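Long-range contacts in KP6 killer toxin subunit beta (Ustilago maydis virus P6, PDB 4GVB), which forms one half of the secreted KP6 heterodimer, a virally encoded antifungal toxin lethal to sensitive fungal cells once the alpha subunit has recognised their receptors: residues B[47-51]-B[77-81]; B[10-14]-B[64-70]. All blocks are in the same frame, centred on the assembly; numbering follows the deposited sequence.

In the fold
Contacts 1 and 2 lie on opposite sides of the centre of the beta subunit, their own centres 22 Å apart and their nearest atoms about 8 Å from each other. Strand 70-76 joins them: it starts at Ala70 in contact 2 and delivers the chain to Asp77 in contact 1, pairing on the way with antiparallel strand 7-13, to which the Cys9-Cys74 disulfide also ties it. Contact 2 is mostly buried and borders the alpha subunit, whose residues bond to Tyr67 and Ser68. Contact 1, by contrast, is partly exposed and untouched by the other chain of the heterodimer; there the C-terminal tail folds against the loop leaving strand 46-47.

Contact 1: B[47-51]-B[77-81]; sequences RAKYS and DPQYE
The 47-51 loop and the C-terminal tail lie side by side without strand pairing, Arg47 CA standing 7.4 Å from Asp77 CA and Ser51 CA 6.2 Å from Tyr80 CA. The tail is shaped by an Asx turn, in which Asp77 OD1 accepts from Gln79 N, leading into the short 3-10 segment 78-80. With CG anti to the backbone N (chi1 -176°), the Asp77 carboxylate reaches toward Arg47, and OD2 rests 3.5 Å from Arg47 CG. No salt bridge forms; instead one water joins Arg47 NE to Asp77 OD1, and a second links Ala48 N to Asp77 OD2. Gln79 NE2 donates to the syn side of OD2 as well, nearly in its own amide plane, which together with the turn bond fixes the rotation of the carboxylate. The Arg47 guanidinium is carried on past this group to a salt bridge with Asp43.

Tyr80 fills the rest of the contact. Its ring is held between Gln79 CG, over the centre of one face, and the Ser51 backbone, offset toward the rim of the other; Ser51 CB comes within 3.5 Å of Tyr80 CD1. At the far edge, the Tyr80 hydroxyl OH donates to Ala48 O over 3.0 Å, approaching from above the carbonyl plane with a C=O...O angle of 129°.

Contact 2: B[10-14]-B[64-70]; sequences QCVDT and CLRYSHA
Cys11 of strand 7-13 is bonded covalently to Cys64 of helix 57-67, SG to SG at 2.0 Å. Each SG lies anti to its own carbonyl carbon (chi1 -61° in Cys11, -66° in Cys64), which turns it toward the opposite segment, and the C-S-S-C torsion of -84° gives the bridge a left-handed twist close to the relaxed right angle. Cys11 CB also lies 4.4 Å from Ala70 CB, so the same strand residue meets both the helix and the start of its sheet partner, strand 70-76. The side chain of Val12 points away, but its carbonyl faces the other segment, with Val12 O 3.3 Å from Ala70 CA, while its backbone pairs with Gly71. Asp13 OD1 accepts a weak, bent bond from the next backbone nitrogen, Thr14 N. Thr14 then closes the contact with its methyl: CG2 packs 3.5 Å from His69 O and 3.6 Å from Ala70 C.

Between helix and strand the chain reverses sharply. Cys64 O accepts from both Tyr67 N and Ser68 N, and His69 centres an inverse gamma turn that directs Ala70 into the sheet. The connection also faces the alpha subunit, where Ser68 OG bonds to Leu68 O of that chain and the His69 ring meets His21 of that chain. The result is a helix joined to an antiparallel strand pair by a buried disulfide, an alpha+beta arrangement in a small secreted toxin with three disulfides.

Contact 1: B[47-51]-B[77-81]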
# COMPACT_ATOMS: atom_id res chain seq x y z
N ARG B 47 2.34 6.49 -15.17
CA ARG B 47 2.13 6.39 -16.60
C ARG B 47 2.53 5.03 -17.14
O ARG B 47 3.33 4.33 -16.52
CB ARG B 47 2.92 7.48 -17.32
CG ARG B 47 2.51 8.90 -16.97
CD ARG B 47 3.53 9.89 -17.51
NE ARG B 47 3.04 11.26 -17.50
CZ ARG B 47 3.12 12.07 -16.45
NH1 ARG B 47 3.67 11.65 -15.32
NH2 ARG B 47 2.64 13.31 -16.53
N ALA B 48 1.96 4.64 -18.27
CA ALA B 48 2.36 3.42 -18.96
C ALA B 48 3.80 3.57 -19.47
O ALA B 48 4.21 4.65 -19.88
CB ALA B 48 1.42 3.13 -20.11
N LYS B 49 4.56 2.49 -19.42
CA LYS B 49 5.94 2.52 -19.89
C LYS B 49 6.02 2.64 -21.41
O LYS B 49 6.92 3.28 -21.96
CB LYS B 49 6.71 1.29 -19.39
CG LYS B 49 6.78 1.21 -17.88
CD LYS B 49 7.58 0.02 -17.39
CE LYS B 49 8.01 0.22 -15.95
NZ LYS B 49 8.87 -0.88 -15.43
N TYR B 50 5.05 2.03 -22.10
CA TYR B 50 4.97 2.08 -23.55
C TYR B 50 3.51 2.22 -23.97
O TYR B 50 2.61 1.81 -23.23
CB TYR B 50 5.53 0.81 -24.17
CG TYR B 50 6.95 0.47 -23.79
CD1 TYR B 50 8.03 1.13 -24.37
CD2 TYR B 50 7.23 -0.56 -22.90
CE1 TYR B 50 9.34 0.80 -24.05
CE2 TYR B 50 8.53 -0.89 -22.56
CZ TYR B 50 9.58 -0.21 -23.14
OH TYR B 50 10.87 -0.55 -22.80
N SER B 51 3.26 2.76 -25.16
CA SER B 51 1.89 3.00 -25.60
C SER B 51 1.10 1.70 -25.77
O SER B 51 -0.12 1.68 -25.63
CB SER B 51 1.85 3.83 -26.90
OG SER B 51 2.18 3.04 -28.03
N ASP B 77 -3.17 10.20 -21.26
CA ASP B 77 -1.78 10.62 -21.18
C ASP B 77 -1.39 11.29 -22.49
O ASP B 77 -1.38 10.65 -23.53
CB ASP B 77 -0.90 9.39 -20.95
CG ASP B 77 0.57 9.74 -20.75
OD1 ASP B 77 0.97 10.88 -21.07
OD2 ASP B 77 1.33 8.86 -20.29
N PRO B 78 -1.08 12.59 -22.44
CA PRO B 78 -0.77 13.39 -23.64
C PRO B 78 0.37 12.85 -24.49
O PRO B 78 0.38 13.06 -25.70
CB PRO B 78 -0.40 14.76 -23.06
CG PRO B 78 -1.03 14.80 -21.72
CD PRO B 78 -1.03 13.39 -21.21
N GLN B 79 1.32 12.15 -23.87
CA GLN B 79 2.48 11.65 -24.62
C GLN B 79 2.12 10.53 -25.57
O GLN B 79 2.95 10.09 -26.36
CB GLN B 79 3.59 11.19 -23.67
CG GLN B 79 3.34 9.82 -23.05
CD GLN B 79 4.51 9.31 -22.22
OE1 GLN B 79 5.67 9.43 -22.62
NE2 GLN B 79 4.20 8.74 -21.06
N TYR B 80 0.88 10.04 -25.48
CA TYR B 80 0.43 8.95 -26.34
C TYR B 80 -0.82 9.32 -27.16
O TYR B 80 -1.43 8.47 -27.80
CB TYR B 80 0.15 7.69 -25.50
CG TYR B 80 1.35 7.13 -24.76
CD1 TYR B 80 2.55 6.87 -25.42
CD2 TYR B 80 1.29 6.85 -23.40
CE1 TYR B 80 3.64 6.35 -24.75
CE2 TYR B 80 2.39 6.33 -22.72
CZ TYR B 80 3.56 6.08 -23.40
OH TYR B 80 4.66 5.57 -22.74
N GLU B 81 -1.20 10.60 -27.13
CA GLU B 81 -2.38 11.08 -27.85
C GLU B 81 -2.05 11.46 -29.29
O GLU B 81 -1.27 12.38 -29.52
CB GLU B 81 -3.01 12.28 -27.13
CG GLU B 81 -3.63 11.96 -25.78
CD GLU B 81 -4.37 13.15 -25.15
OE1 GLU B 81 -3.76 14.21 -24.90
OE2 GLU B 81 -5.58 13.01 -24.90
O HOH W 1 2.57 12.66 -20.02
O HOH W 2 0.22 6.39 -19.64

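Contact 2: B[10-14]-B[64-70]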
# COMPACT_ATOMS: atom_id res chain seq x y z
N GLN B 10 -3.48 9.18 -10.66
CA GLN B 10 -3.00 9.39 -9.31
C GLN B 10 -3.99 8.72 -8.37
O GLN B 10 -5.18 8.69 -8.65
CB GLN B 10 -2.99 10.88 -8.95
CG GLN B 10 -2.24 11.82 -9.88
CD GLN B 10 -2.40 13.27 -9.44
OE1 GLN B 10 -1.45 14.05 -9.45
NE2 GLN B 10 -3.60 13.62 -9.04
N CYS B 11 -3.49 8.19 -7.26
CA CYS B 11 -4.36 7.86 -6.12
C CYS B 11 -4.60 9.13 -5.34
O CYS B 11 -3.69 9.93 -5.16
CB CYS B 11 -3.67 6.81 -5.22
SG CYS B 11 -3.32 5.26 -6.06
N VAL B 12 -5.84 9.34 -4.89
CA VAL B 12 -6.19 10.56 -4.19
C VAL B 12 -7.05 10.26 -2.97
O VAL B 12 -7.73 9.23 -2.91
CB VAL B 12 -6.96 11.54 -5.12
CG1 VAL B 12 -6.07 11.96 -6.29
CG2 VAL B 12 -8.25 10.90 -5.63
N ASP B 13 -7.03 11.17 -2.01
CA ASP B 13 -7.82 11.00 -0.80
C ASP B 13 -9.31 11.10 -1.12
O ASP B 13 -9.74 11.85 -2.01
CB ASP B 13 -7.43 12.04 0.25
CG ASP B 13 -7.62 11.53 1.66
OD1 ASP B 13 -8.22 10.45 1.82
OD2 ASP B 13 -7.15 12.20 2.61
N THR B 14 -10.11 10.33 -0.39
CA THR B 14 -11.55 10.34 -0.60
C THR B 14 -12.18 11.47 0.21
O THR B 14 -13.37 11.45 0.47
CB THR B 14 -12.16 8.98 -0.21
OG1 THR B 14 -11.85 8.69 1.16
CG2 THR B 14 -11.60 7.88 -1.08
N CYS B 64 -5.05 1.32 -6.32
CA CYS B 64 -5.10 2.32 -5.26
C CYS B 64 -5.81 1.78 -4.02
O CYS B 64 -5.33 1.96 -2.91
CB CYS B 64 -5.81 3.60 -5.74
SG CYS B 64 -4.92 4.50 -7.04
N LEU B 65 -6.93 1.11 -4.23
CA LEU B 65 -7.76 0.64 -3.13
C LEU B 65 -7.11 -0.50 -2.34
O LEU B 65 -7.49 -0.75 -1.20
CB LEU B 65 -9.14 0.21 -3.63
CG LEU B 65 -10.19 1.31 -3.75
CD1 LEU B 65 -11.50 0.69 -4.20
CD2 LEU B 65 -10.38 2.03 -2.41
N ARG B 66 -6.15 -1.18 -2.95
CA ARG B 66 -5.40 -2.20 -2.23
C ARG B 66 -4.46 -1.59 -1.19
O ARG B 66 -4.06 -2.26 -0.23
CB ARG B 66 -4.62 -3.08 -3.20
CG ARG B 66 -5.48 -4.20 -3.77
CD ARG B 66 -5.31 -4.31 -5.26
NE ARG B 66 -4.02 -4.87 -5.61
CZ ARG B 66 -3.85 -6.10 -6.11
NH1 ARG B 66 -4.90 -6.88 -6.30
NH2 ARG B 66 -2.64 -6.53 -6.41
N TYR B 67 -4.14 -0.31 -1.36
CA TYR B 67 -3.13 0.30 -0.49
C TYR B 67 -3.64 1.36 0.48
O TYR B 67 -2.97 1.65 1.47
CB TYR B 67 -1.93 0.81 -1.30
CG TYR B 67 -1.12 -0.33 -1.86
CD1 TYR B 67 -0.19 -0.99 -1.07
CD2 TYR B 67 -1.31 -0.77 -3.16
CE1 TYR B 67 0.53 -2.06 -1.57
CE2 TYR B 67 -0.60 -1.84 -3.66
CZ TYR B 67 0.32 -2.47 -2.86
OH TYR B 67 1.04 -3.53 -3.35
N SER B 68 -4.81 1.92 0.21
CA SER B 68 -5.36 2.99 1.03
C SER B 68 -6.84 3.18 0.77
O SER B 68 -7.37 2.68 -0.23
CB SER B 68 -4.61 4.30 0.74
OG SER B 68 -4.87 5.28 1.74
N HIS B 69 -7.53 3.89 1.65
CA HIS B 69 -8.91 4.26 1.32
C HIS B 69 -8.84 5.43 0.36
O HIS B 69 -8.92 6.60 0.76
CB HIS B 69 -9.73 4.64 2.54
CG HIS B 69 -11.18 4.88 2.21
ND1 HIS B 69 -12.03 3.88 1.80
CD2 HIS B 69 -11.92 6.02 2.21
CE1 HIS B 69 -13.23 4.38 1.57
NE2 HIS B 69 -13.19 5.68 1.81
N ALA B 70 -8.66 5.11 -0.92
CA ALA B 70 -8.37 6.14 -1.90
C ALA B 70 -9.26 6.03 -3.13
O ALA B 70 -9.81 4.97 -3.43
CB ALA B 70 -6.90 6.07 -2.32